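Local coordinates for protein probable fumarate reductase Ifc3 (Shewanella frigidimarina, PDB 1QO8) that catalyses the essentially one-way reduction of fumarate to succinate in vitro, using one FAD and four covalently bound c-type hemes per subunit, at residues V505-N508 and S512-D515; L276-D281 and K345-S350; T449-A454 and Y489-V494; I369-T374 and L433-K438. One frame throughout, in Å; residues are numbered along the deposited sequence.

Contact 1. Residues V505-N508 and S512-D515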
loop_
_atom_site.group_PDB
_atom_site.type_symbol
_atom_site.label_atom_id
_atom_site.label_comp_id
_atom_site.label_asym_id
_atom_site.label_seq_id
_atom_site.Cartn_x
_atom_site.Cartn_y
_atom_site.Cartn_z
ATOM N N VAL A 505 4.366 -0.512 -9.699
ATOM C CA VAL A 505 3.256 -0.391 -10.700
ATOM C C VAL A 505 2.963 -1.762 -11.206
ATOM O O VAL A 505 3.881 -2.542 -11.521
ATOM C CB VAL A 505 3.921 0.619 -11.629
ATOM C CG1 VAL A 505 4.325 0.144 -13.025
ATOM C CG2 VAL A 505 3.378 1.991 -11.435
ATOM N N ALA A 506 1.692 -2.166 -11.298
ATOM C CA ALA A 506 1.387 -3.429 -11.948
ATOM C C ALA A 506 1.592 -3.371 -13.458
ATOM O O ALA A 506 1.207 -2.475 -14.220
ATOM C CB ALA A 506 -0.062 -3.863 -11.681
ATOM N N ILE A 507 2.053 -4.509 -13.907
ATOM C CA ILE A 507 2.444 -4.709 -15.317
ATOM C C ILE A 507 1.928 -6.008 -15.861
ATOM O O ILE A 507 1.738 -6.909 -15.024
ATOM C CB ILE A 507 3.968 -4.518 -15.271
ATOM C CG1 ILE A 507 4.196 -3.232 -16.082
ATOM C CG2 ILE A 507 4.907 -5.617 -15.670
ATOM C CD1 ILE A 507 5.000 -2.220 -15.363
ATOM N N ASN A 508 1.684 -6.085 -17.177
ATOM C CA ASN A 508 1.508 -7.382 -17.817
ATOM C C ASN A 508 2.827 -7.848 -18.405
ATOM O O ASN A 508 3.868 -7.191 -18.392
ATOM C CB ASN A 508 0.463 -7.273 -18.960
ATOM C CG ASN A 508 1.130 -6.724 -20.202
ATOM O OD1 ASN A 508 1.664 -5.647 -20.431
ATOM N ND2 ASN A 508 1.227 -7.700 -21.159
ATOM N N SER A 512 2.850 -3.337 -20.332
ATOM C CA SER A 512 1.864 -2.284 -20.158
ATOM C C SER A 512 1.627 -2.102 -18.649
ATOM O O SER A 512 1.508 -3.164 -18.010
ATOM C CB SER A 512 0.495 -2.737 -20.726
ATOM O OG SER A 512 0.502 -2.511 -22.128
ATOM N N VAL A 513 1.496 -0.851 -18.212
ATOM C CA VAL A 513 0.937 -0.660 -16.877
ATOM C C VAL A 513 -0.571 -0.933 -16.875
ATOM O O VAL A 513 -1.292 -0.554 -17.797
ATOM C CB VAL A 513 1.253 0.775 -16.426
ATOM C CG1 VAL A 513 0.689 1.051 -15.041
ATOM C CG2 VAL A 513 2.795 0.982 -16.391
ATOM N N LEU A 514 -1.072 -1.584 -15.826
ATOM C CA LEU A 514 -2.475 -1.918 -15.692
ATOM C C LEU A 514 -3.247 -0.925 -14.822
ATOM O O LEU A 514 -2.721 -0.253 -13.946
ATOM C CB LEU A 514 -2.579 -3.327 -15.062
ATOM C CG LEU A 514 -1.611 -4.326 -15.701
ATOM C CD1 LEU A 514 -1.674 -5.678 -15.009
ATOM C CD2 LEU A 514 -1.907 -4.439 -17.215
ATOM N N ASP A 515 -4.543 -0.806 -15.135
ATOM C CA ASP A 515 -5.493 0.036 -14.416
ATOM C C ASP A 515 -6.122 -0.785 -13.317
ATOM O O ASP A 515 -5.647 -1.865 -13.035
ATOM C CB ASP A 515 -6.609 0.601 -15.340
ATOM C CG ASP A 515 -7.407 -0.535 -15.991
ATOM O OD1 ASP A 515 -7.508 -1.698 -15.566
ATOM O OD2 ASP A 515 -7.928 -0.291 -17.097
#

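Contact 2. Residues L276-D281 and K345-S350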
loop_
_atom_site.group_PDB
_atom_site.type_symbol
_atom_site.label_atom_id
_atom_site.label_comp_id
_atom_site.label_asym_id
_atom_site.label_seq_id
_atom_site.Cartn_x
_atom_site.Cartn_y
_atom_site.Cartn_z
ATOM N N LEU A 276 1.476 12.542 -15.473
ATOM C CA LEU A 276 1.153 11.902 -16.741
ATOM C C LEU A 276 -0.183 12.556 -17.199
ATOM O O LEU A 276 -1.085 12.763 -16.369
ATOM C CB LEU A 276 0.956 10.399 -16.577
ATOM C CG LEU A 276 2.148 9.596 -15.989
ATOM C CD1 LEU A 276 1.693 8.245 -15.445
ATOM C CD2 LEU A 276 3.244 9.394 -17.022
ATOM N N VAL A 277 -0.290 12.841 -18.473
ATOM C CA VAL A 277 -1.459 13.615 -18.963
ATOM C C VAL A 277 -2.349 12.570 -19.614
ATOM O O VAL A 277 -1.928 11.825 -20.492
ATOM C CB VAL A 277 -1.071 14.665 -20.010
ATOM C CG1 VAL A 277 -2.299 15.535 -20.465
ATOM C CG2 VAL A 277 0.040 15.529 -19.438
ATOM N N VAL A 278 -3.572 12.467 -19.122
ATOM C CA VAL A 278 -4.503 11.496 -19.752
ATOM C C VAL A 278 -5.579 12.266 -20.524
ATOM O O VAL A 278 -5.980 13.345 -20.059
ATOM C CB VAL A 278 -5.090 10.654 -18.609
ATOM C CG1 VAL A 278 -6.283 9.810 -19.030
ATOM C CG2 VAL A 278 -3.969 9.773 -18.027
ATOM N N ASN A 279 -6.031 11.793 -21.674
ATOM C CA ASN A 279 -7.063 12.534 -22.440
ATOM C C ASN A 279 -8.430 12.191 -21.838
ATOM O O ASN A 279 -8.496 11.676 -20.699
ATOM C CB ASN A 279 -6.992 12.192 -23.921
ATOM C CG ASN A 279 -7.285 10.738 -24.202
ATOM O OD1 ASN A 279 -7.693 9.962 -23.359
ATOM N ND2 ASN A 279 -7.081 10.223 -25.425
ATOM N N ASP A 280 -9.525 12.373 -22.588
ATOM C CA ASP A 280 -10.808 11.912 -22.058
ATOM C C ASP A 280 -11.146 10.462 -22.329
ATOM O O ASP A 280 -12.068 9.971 -21.657
ATOM C CB ASP A 280 -11.978 12.811 -22.502
ATOM C CG ASP A 280 -12.411 13.631 -21.290
ATOM O OD1 ASP A 280 -11.692 14.621 -20.989
ATOM O OD2 ASP A 280 -13.434 13.274 -20.637
ATOM N N ASP A 281 -10.470 9.699 -23.181
ATOM C CA ASP A 281 -10.762 8.261 -23.215
ATOM C C ASP A 281 -9.776 7.469 -22.370
ATOM O O ASP A 281 -9.375 6.377 -22.758
ATOM C CB ASP A 281 -10.851 7.681 -24.639
ATOM C CG ASP A 281 -11.570 6.351 -24.714
ATOM O OD1 ASP A 281 -11.689 5.642 -23.678
ATOM O OD2 ASP A 281 -12.079 5.926 -25.773
ATOM N N LYS A 345 -0.175 5.967 -9.778
ATOM C CA LYS A 345 -1.217 5.805 -8.804
ATOM C C LYS A 345 -2.302 6.897 -8.957
ATOM O O LYS A 345 -3.476 6.625 -9.001
ATOM C CB LYS A 345 -0.618 5.908 -7.387
ATOM C CG LYS A 345 -1.624 5.330 -6.378
ATOM C CD LYS A 345 -1.361 5.674 -4.919
ATOM C CE LYS A 345 -0.470 6.847 -4.608
ATOM N NZ LYS A 345 -0.133 7.064 -3.153
ATOM N N GLU A 346 -1.879 8.123 -9.102
ATOM C CA GLU A 346 -2.655 9.332 -9.267
ATOM C C GLU A 346 -3.571 9.246 -10.496
ATOM O O GLU A 346 -4.618 9.871 -10.427
ATOM C CB GLU A 346 -1.679 10.495 -9.358
ATOM C CG GLU A 346 -2.207 11.895 -9.360
ATOM C CD GLU A 346 -1.299 12.986 -9.853
ATOM O OE1 GLU A 346 -0.039 12.912 -9.843
ATOM O OE2 GLU A 346 -1.908 14.010 -10.332
ATOM N N ILE A 347 -3.275 8.563 -11.591
ATOM C CA ILE A 347 -4.188 8.426 -12.685
ATOM C C ILE A 347 -4.929 7.107 -12.672
ATOM O O ILE A 347 -5.633 6.886 -13.654
ATOM C CB ILE A 347 -3.513 8.660 -14.068
ATOM C CG1 ILE A 347 -2.440 7.608 -14.249
ATOM C CG2 ILE A 347 -2.953 10.075 -14.106
ATOM C CD1 ILE A 347 -2.198 6.933 -15.560
ATOM N N GLY A 348 -4.828 6.244 -11.668
ATOM C CA GLY A 348 -5.607 5.024 -11.580
ATOM C C GLY A 348 -4.893 3.746 -11.928
ATOM O O GLY A 348 -5.589 2.719 -12.166
ATOM N N ALA A 349 -3.539 3.816 -12.070
ATOM C CA ALA A 349 -2.839 2.522 -12.275
ATOM C C ALA A 349 -3.017 1.678 -11.003
ATOM O O ALA A 349 -3.156 2.220 -9.896
ATOM C CB ALA A 349 -1.339 2.698 -12.523
ATOM N N SER A 350 -3.181 0.394 -11.129
ATOM C CA SER A 350 -2.939 -0.503 -10.003
ATOM C C SER A 350 -1.451 -0.788 -9.730
ATOM O O SER A 350 -0.645 -0.528 -10.618
ATOM C CB SER A 350 -3.644 -1.809 -10.281
ATOM O OG SER A 350 -3.301 -2.501 -11.452
HETATM O O HOH W 1 0.324 11.543 -12.909
#

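Contact 3. Residues T449-A454 and Y489-V494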
loop_
_atom_site.group_PDB
_atom_site.type_symbol
_atom_site.label_atom_id
_atom_site.label_comp_id
_atom_site.label_asym_id
_atom_site.label_seq_id
_atom_site.Cartn_x
_atom_site.Cartn_y
_atom_site.Cartn_z
ATOM N N THR A 449 35.129 7.687 18.313
ATOM C CA THR A 449 33.747 7.325 17.922
ATOM C C THR A 449 32.708 7.726 18.901
ATOM O O THR A 449 31.544 7.284 18.820
ATOM C CB THR A 449 33.752 5.766 17.777
ATOM O OG1 THR A 449 34.171 5.256 19.047
ATOM C CG2 THR A 449 34.754 5.389 16.703
ATOM N N GLY A 450 33.042 8.438 19.976
ATOM C CA GLY A 450 32.065 8.656 21.051
ATOM C C GLY A 450 31.572 7.428 21.781
ATOM O O GLY A 450 30.474 7.464 22.406
ATOM N N MET A 451 32.298 6.303 21.876
ATOM C CA MET A 451 31.857 5.247 22.806
ATOM C C MET A 451 32.311 5.584 24.223
ATOM O O MET A 451 33.266 6.384 24.389
ATOM C CB MET A 451 32.429 3.899 22.328
ATOM C CG MET A 451 31.885 3.457 20.964
ATOM S SD MET A 451 32.647 1.912 20.460
ATOM C CE MET A 451 33.171 2.097 18.798
ATOM N N LYS A 452 31.726 4.968 25.222
ATOM C CA LYS A 452 32.254 5.064 26.611
ATOM C C LYS A 452 33.572 4.305 26.690
ATOM O O LYS A 452 33.602 3.114 26.353
ATOM C CB LYS A 452 31.259 4.465 27.588
ATOM C CG LYS A 452 29.877 5.149 27.568
ATOM C CD LYS A 452 29.148 4.847 28.867
ATOM C CE LYS A 452 27.667 5.205 28.889
ATOM N NZ LYS A 452 26.831 4.492 29.904
ATOM N N VAL A 453 34.639 4.905 27.128
ATOM C CA VAL A 453 35.931 4.290 27.359
ATOM C C VAL A 453 35.835 3.029 28.203
ATOM O O VAL A 453 36.292 1.969 27.823
ATOM C CB VAL A 453 36.866 5.314 28.052
ATOM C CG1 VAL A 453 38.151 4.606 28.493
ATOM C CG2 VAL A 453 37.196 6.447 27.083
ATOM N N ALA A 454 35.133 3.072 29.325
ATOM C CA ALA A 454 35.001 1.891 30.197
ATOM C C ALA A 454 34.142 0.777 29.631
ATOM O O ALA A 454 34.351 -0.456 29.730
ATOM C CB ALA A 454 34.529 2.426 31.553
ATOM N N TYR A 489 43.271 -0.081 16.134
ATOM C CA TYR A 489 41.915 -0.584 16.245
ATOM C C TYR A 489 40.976 0.276 15.374
ATOM O O TYR A 489 41.252 1.451 15.213
ATOM C CB TYR A 489 41.430 -0.586 17.694
ATOM C CG TYR A 489 42.395 -1.405 18.579
ATOM C CD1 TYR A 489 43.496 -0.801 19.131
ATOM C CD2 TYR A 489 42.198 -2.734 18.777
ATOM C CE1 TYR A 489 44.379 -1.577 19.911
ATOM C CE2 TYR A 489 43.035 -3.507 19.565
ATOM C CZ TYR A 489 44.137 -2.893 20.130
ATOM O OH TYR A 489 44.988 -3.679 20.878
ATOM N N TYR A 490 39.974 -0.358 14.767
ATOM C CA TYR A 490 39.186 0.277 13.730
ATOM C C TYR A 490 37.691 0.207 14.032
ATOM O O TYR A 490 37.294 -0.768 14.669
ATOM C CB TYR A 490 39.359 -0.504 12.420
ATOM C CG TYR A 490 40.761 -0.354 11.863
ATOM C CD1 TYR A 490 41.151 0.696 11.047
ATOM C CD2 TYR A 490 41.715 -1.322 12.225
ATOM C CE1 TYR A 490 42.468 0.778 10.585
ATOM C CE2 TYR A 490 43.011 -1.274 11.762
ATOM C CZ TYR A 490 43.361 -0.217 10.934
ATOM O OH TYR A 490 44.659 -0.176 10.487
ATOM N N ALA A 491 36.932 1.171 13.478
ATOM C CA ALA A 491 35.467 1.027 13.501
ATOM C C ALA A 491 34.784 1.654 12.265
ATOM O O ALA A 491 35.226 2.710 11.786
ATOM C CB ALA A 491 34.907 1.735 14.718
ATOM N N VAL A 492 33.652 1.052 11.866
ATOM C CA VAL A 492 32.844 1.627 10.830
ATOM C C VAL A 492 31.392 1.831 11.373
ATOM O O VAL A 492 30.877 0.881 11.990
ATOM C CB VAL A 492 32.386 0.787 9.651
ATOM C CG1 VAL A 492 32.283 1.645 8.386
ATOM C CG2 VAL A 492 32.970 -0.579 9.549
ATOM N N LYS A 493 30.813 2.992 11.078
ATOM C CA LYS A 493 29.459 3.227 11.600
ATOM C C LYS A 493 28.381 2.701 10.679
ATOM O O LYS A 493 28.471 2.933 9.473
ATOM C CB LYS A 493 29.302 4.726 11.863
ATOM C CG LYS A 493 28.000 5.114 12.584
ATOM C CD LYS A 493 28.176 6.648 12.779
ATOM C CE LYS A 493 27.267 7.303 13.743
ATOM N NZ LYS A 493 27.587 8.812 13.756
ATOM N N VAL A 494 27.476 1.807 11.147
ATOM C CA VAL A 494 26.478 1.202 10.237
ATOM C C VAL A 494 25.073 1.217 10.763
ATOM O O VAL A 494 24.828 1.489 11.924
ATOM C CB VAL A 494 26.827 -0.261 9.936
ATOM C CG1 VAL A 494 28.272 -0.338 9.432
ATOM C CG2 VAL A 494 26.699 -1.118 11.232
#

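Contact 4. Residues I369-T374 and L433-K438. With HEM (protoporphyrin IX containing Fe), chain C.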
loop_
_atom_site.group_PDB
_atom_site.type_symbol
_atom_site.label_atom_id
_atom_site.label_comp_id
_atom_site.label_asym_id
_atom_site.label_seq_id
_atom_site.Cartn_x
_atom_site.Cartn_y
_atom_site.Cartn_z
ATOM N N ILE A 369 27.380 2.958 1.870
ATOM C CA ILE A 369 27.749 1.791 1.057
ATOM C C ILE A 369 27.507 0.547 1.937
ATOM O O ILE A 369 27.631 0.694 3.162
ATOM C CB ILE A 369 29.258 2.083 0.859
ATOM C CG1 ILE A 369 29.417 2.955 -0.395
ATOM C CG2 ILE A 369 30.145 0.849 0.891
ATOM C CD1 ILE A 369 30.834 3.458 -0.549
ATOM N N LEU A 370 27.193 -0.580 1.406
ATOM C CA LEU A 370 26.982 -1.858 2.022
ATOM C C LEU A 370 28.263 -2.283 2.810
ATOM O O LEU A 370 29.353 -2.222 2.210
ATOM C CB LEU A 370 26.644 -2.937 1.003
ATOM C CG LEU A 370 25.391 -2.921 0.113
ATOM C CD1 LEU A 370 24.817 -4.335 -0.120
ATOM C CD2 LEU A 370 24.217 -2.089 0.576
ATOM N N ILE A 371 28.209 -2.436 4.106
ATOM C CA ILE A 371 29.308 -3.202 4.790
ATOM C C ILE A 371 28.895 -4.655 4.752
ATOM O O ILE A 371 27.872 -5.067 5.279
ATOM C CB ILE A 371 29.611 -2.618 6.158
ATOM C CG1 ILE A 371 30.233 -1.220 5.927
ATOM C CG2 ILE A 371 30.698 -3.460 6.877
ATOM C CD1 ILE A 371 29.223 -0.173 6.274
ATOM N N SER A 372 29.601 -5.436 3.949
ATOM C CA SER A 372 29.402 -6.824 3.778
ATOM C C SER A 372 29.346 -7.599 5.127
ATOM O O SER A 372 30.088 -7.357 6.080
ATOM C CB SER A 372 30.610 -7.411 2.994
ATOM O OG SER A 372 30.281 -8.785 2.849
ATOM N N GLU A 373 28.440 -8.533 5.187
ATOM C CA GLU A 373 28.286 -9.448 6.366
ATOM C C GLU A 373 29.537 -10.269 6.560
ATOM O O GLU A 373 29.887 -10.563 7.715
ATOM C CB GLU A 373 26.998 -10.236 6.174
ATOM C CG GLU A 373 27.145 -11.357 5.150
ATOM C CD GLU A 373 25.771 -11.951 4.861
ATOM O OE1 GLU A 373 24.763 -11.441 5.435
ATOM O OE2 GLU A 373 25.615 -12.904 4.099
ATOM N N THR A 374 30.400 -10.437 5.542
ATOM C CA THR A 374 31.666 -11.129 5.676
ATOM C C THR A 374 32.644 -10.358 6.556
ATOM O O THR A 374 33.605 -11.019 7.056
ATOM C CB THR A 374 32.320 -11.495 4.345
ATOM O OG1 THR A 374 32.919 -10.362 3.722
ATOM C CG2 THR A 374 31.350 -12.116 3.352
ATOM N N LEU A 433 38.148 4.543 1.244
ATOM C CA LEU A 433 36.948 5.357 1.218
ATOM C C LEU A 433 36.752 6.216 2.418
ATOM O O LEU A 433 35.676 6.832 2.537
ATOM C CB LEU A 433 35.702 4.488 0.940
ATOM C CG LEU A 433 35.823 3.770 -0.400
ATOM C CD1 LEU A 433 34.584 2.901 -0.698
ATOM C CD2 LEU A 433 36.048 4.771 -1.555
ATOM N N GLU A 434 37.717 6.277 3.317
ATOM C CA GLU A 434 37.664 6.990 4.561
ATOM C C GLU A 434 36.457 6.603 5.402
ATOM O O GLU A 434 36.040 7.379 6.279
ATOM C CB GLU A 434 37.704 8.541 4.329
ATOM C CG GLU A 434 38.898 8.991 3.473
ATOM C CD GLU A 434 38.836 10.483 3.145
ATOM O OE1 GLU A 434 38.095 11.344 3.656
ATOM O OE2 GLU A 434 39.639 10.951 2.350
ATOM N N MET A 435 36.055 5.337 5.381
ATOM C CA MET A 435 34.961 4.920 6.288
ATOM C C MET A 435 35.362 4.459 7.679
ATOM O O MET A 435 34.551 4.360 8.642
ATOM C CB MET A 435 34.247 3.798 5.505
ATOM C CG MET A 435 33.445 4.455 4.319
ATOM S SD MET A 435 32.895 2.989 3.347
ATOM C CE MET A 435 31.559 2.380 4.419
ATOM N N LEU A 436 36.671 4.194 7.838
ATOM C CA LEU A 436 37.078 3.637 9.172
ATOM C C LEU A 436 37.542 4.704 10.119
ATOM O O LEU A 436 38.500 5.452 9.772
ATOM C CB LEU A 436 38.267 2.689 8.951
ATOM C CG LEU A 436 38.003 1.538 7.990
ATOM C CD1 LEU A 436 39.172 0.586 8.122
ATOM C CD2 LEU A 436 36.580 0.965 8.237
ATOM N N TYR A 437 37.000 4.752 11.324
ATOM C CA TYR A 437 37.641 5.438 12.434
ATOM C C TYR A 437 38.793 4.575 12.973
ATOM O O TYR A 437 38.700 3.344 12.853
ATOM C CB TYR A 437 36.630 5.610 13.574
ATOM C CG TYR A 437 35.553 6.647 13.245
ATOM C CD1 TYR A 437 34.583 6.436 12.300
ATOM C CD2 TYR A 437 35.546 7.846 13.966
ATOM C CE1 TYR A 437 33.592 7.379 12.031
ATOM C CE2 TYR A 437 34.581 8.823 13.714
ATOM C CZ TYR A 437 33.636 8.579 12.748
ATOM O OH TYR A 437 32.688 9.570 12.524
ATOM N N LYS A 438 39.821 5.176 13.568
ATOM C CA LYS A 438 40.907 4.307 14.033
ATOM C C LYS A 438 41.596 4.890 15.246
ATOM O O LYS A 438 41.404 6.057 15.505
ATOM C CB LYS A 438 41.941 3.980 12.990
ATOM C CG LYS A 438 42.611 5.126 12.302
ATOM C CD LYS A 438 43.345 4.619 11.040
ATOM C CE LYS A 438 42.320 4.210 9.979
ATOM N NZ LYS A 438 42.749 4.591 8.596
HETATM C CHA HEM C . 32.647 3.057 -4.789
HETATM C CHB HEM C . 34.839 7.354 -5.341
HETATM C CHC HEM C . 30.457 9.171 -6.256
HETATM C CHD HEM C . 28.336 5.175 -4.509
HETATM C C1A HEM C . 33.644 3.987 -4.913
HETATM C C2A HEM C . 35.084 3.799 -4.961
HETATM C C3A HEM C . 35.677 4.974 -5.122
HETATM C C4A HEM C . 34.613 5.982 -5.150
HETATM C CMA HEM C . 37.174 5.360 -5.199
HETATM C CAA HEM C . 35.780 2.412 -4.773
HETATM C CBA HEM C . 36.130 1.715 -6.102
HETATM C CGA HEM C . 34.866 1.230 -6.773
HETATM O O1A HEM C . 34.639 1.758 -7.913
HETATM O O2A HEM C . 34.136 0.368 -6.191
HETATM C C1B HEM C . 33.835 8.183 -5.825
HETATM C C2B HEM C . 34.023 9.488 -6.445
HETATM C C3B HEM C . 32.818 9.950 -6.721
HETATM C C4B HEM C . 31.821 9.011 -6.279
HETATM C CMB HEM C . 35.408 10.051 -6.718
HETATM C CAB HEM C . 32.367 11.247 -7.522
HETATM C CBB HEM C . 33.191 11.830 -8.398
HETATM C C1C HEM C . 29.487 8.317 -5.788
HETATM C C2C HEM C . 28.040 8.497 -5.817
HETATM C C3C HEM C . 27.477 7.378 -5.370
HETATM C C4C HEM C . 28.531 6.448 -5.044
HETATM C CMC HEM C . 27.418 9.819 -6.281
HETATM C CAC HEM C . 25.970 6.954 -5.228
HETATM C CBC HEM C . 25.039 7.325 -6.103
HETATM C C1D HEM C . 29.327 4.229 -4.471
HETATM C C2D HEM C . 29.112 2.803 -4.144
HETATM C C3D HEM C . 30.298 2.226 -4.235
HETATM C C4D HEM C . 31.288 3.218 -4.603
HETATM C CMD HEM C . 27.734 2.212 -3.779
HETATM C CAD HEM C . 30.663 0.721 -3.973
HETATM C CBD HEM C . 31.358 0.537 -2.647
HETATM C CGD HEM C . 31.848 -0.880 -2.254
HETATM O O1D HEM C . 31.130 -1.871 -2.488
HETATM O O2D HEM C . 32.958 -1.001 -1.697
HETATM N NA HEM C . 33.401 5.346 -5.103
HETATM N NB HEM C . 32.483 7.938 -5.708
HETATM N NC HEM C . 29.747 7.049 -5.315
HETATM N ND HEM C . 30.648 4.451 -4.736
HETATM FE FE HEM C . 31.564 6.181 -5.303
#

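Contact 1. Residues V505-N508 and S512-D515
L514 lies against the backbone of A506-N508, and its side chain can be followed outward from the strand. Its CB stands near A506 O, and CG continues over that same carbonyl. There the leucine forks: CD1 lies 3.6 Å from I507 O and brushes the methyl of A506, while CD2 turns to N508, 4.1 Å from N508 CB. The backbone of L514 is tied down as well, its N-H meeting A506 O at 2.9 Å from above the carbonyl plane, 37° out of it. I507 and V513 form a single antiparallel bridge as a non-hydrogen-bonded pair, I507 CA and V513 CA 4.6 Å apart; V513 CA-H points at A506 O and I507 CA-H at S512 O. N508 closes the end of the pairing: its N donates to S512 O, and its side-chain OD1 takes the S512 N-H at 2.6 Å, almost head-on to the amide carbonyl (167°). CG of N508 sits between backbone N and carbonyl carbon (chi1 82°), which brings OD1 to the N-H of S512, and ND2 is held by T510 OG1. Beyond the bridge, V513 CG2 fills the angle between V505 CG1, at 3.8 Å, and I507 CD1. This tight reversal joins strand 489-505 to strand 512-514; V505, I507 and V513 pack on A526 of strand 524-526, whereas S512 and L514 lean on P520 of strand 520-521.

Contact 2. Residues L276-D281 and K345-S350
I347 turns its branched side chain at L276 and V278, two residues that face the same way from alternate positions of a strand. Against L276 it crosses at about a right angle, and the two meet through their end methyls, I347 CD1 and L276 CD1, 4.1 Å apart. Against V278 the crossing is oblique: V278 CG2 lies 4.1 Å from I347 CG2, and CB and CD1 of the isoleucine are about as near. The torsion of I347 explains the double reach: CG1 is wedged between backbone N and carbonyl carbon (chi1 62°) and carries CD1 to L276 CD1 and the flank of V278, while CG2, opposite the carbonyl carbon, lies on V278 CG2 and 4.0 Å from L276 O. Cut back to an alanine, I347 would probably leave L276 CD1 without its mate and V278 CG2 with little but CB, opening a gap between strand and helix end. A water accepts from L276 N at 3.0 Å and donates weakly to E346 OE1. G348, at positive phi, completes a Schellman motif, its N bonding K345 O. Helix 339-346 thus ends beside strand 271-278, an outermost strand of its four-stranded mixed sheet; L276 also packs on M343 of that helix and on V304 and L306 of strand 303-306, while V278 rests on V284 of the adjoining strand 284-291.

Contact 3. Residues T449-A454 and Y489-V494
A491 offers a single methyl to two residues of the turn, T449 and M451, and this small apolar meeting is the whole of the direct contact. The firmer side is T449: its CG2 lies 4.2 Å from A491 CB. With OG1 between backbone N and carbonyl carbon (chi1 58°), the methyl is left pointing at the strand while the hydroxyl turns back to the preceding helix, hydrogen-bonded with L445 O and A446 O. The polar and apolar branches of one threonine are thereby sorted, one for the helix end and one for the sheet. M451 comes more lightly. Its chain runs out extended through CG and SD (chi2 178°), and only the terminal CE reaches A491 CB, at 4.4 Å. Both residues also pack on W413 of strand 412-417, M451 on I415 as well and T449 on Y437. The other side is loose and open: G450, K452 and A454 are exposed to solvent, and the chain climbs away from the strand as it enters the next helix. On the strand, Y490 and V492 point to the opposite face from A491, where Y490 stacks on the ring of Y421. G450, at positive phi, belongs to the Schellman motif that ends helix 442-448, and K452 is the N-cap residue of helix 453-469. The contact is thus a short connection between helices 442-448 and 453-469, laid by its apolar residues on one face of a mixed beta-sheet, away from the cofactor and substrate sites.

Contact 4. Residues I369-T374 and L433-K438
Extended backbone at I369-I371 faces the turn at L433-M435, the nearest CA atoms, those of I369 and M435, being 9.4 Å apart. Beyond I371, S372 caps a helix start, its OG accepting from T374 N at 3.2 Å. On the other side the chain leaves a helix at L433, turns through E434 at positive phi in a Schellman motif, and straightens toward strand 437-439. Side chains alone bridge the gap. I369 and L433 cross at about a right angle, with CD1 of each 3.8 Å from the other. M435 bends at its last torsion (chi3 75°), which carries CE to I371 CD1, 3.9 Å away and tip to tip, and sets it beside I369 CG2. The heme lies against the same layer: L433 CD2 is 3.6 Å from HEM C3A, over the porphyrin, and I369 CD1 is 3.6 Å from HEM CBD, on a propionate arm. A serine in place of I369 would probably leave L433 CD1 and the propionate carbons without their apolar neighbour and free M435 CE to shift. I369 also touches H83, an axial heme ligand; S372 and E373 probably bind substrate, as in related enzymes, and E373 salt-bridges R397, the probable proton donor. I371 packs on V494 of strand 489-505 and Y430 of helix 425-432, so the contact joins this helix end to the loop following strand 357-364.

In the fold
The four contacts form two touching pairs at opposite sides of the chain's centre. Contacts 1 and 2, centres 12 Å apart, join where S350 OG meets D515 O at 2.9 Å and where A349 packs on V513. Contacts 3 and 4, centres 13 Å apart, share a sheet: A491 O lies 2.7 Å from Y437 N, a probable hydrogen bond. Strand 489-505 spans the two pairs, although contacts 1 and 3 are about 48 Å apart between centres. The side chains of I369 in contact 4, L276 in contact 2 and V505 in contact 1 are about 7, 9 and 11 Å from FAD. Contact 4 alone also touches a heme, and it carries S372 and E373 of the probable fumarate site.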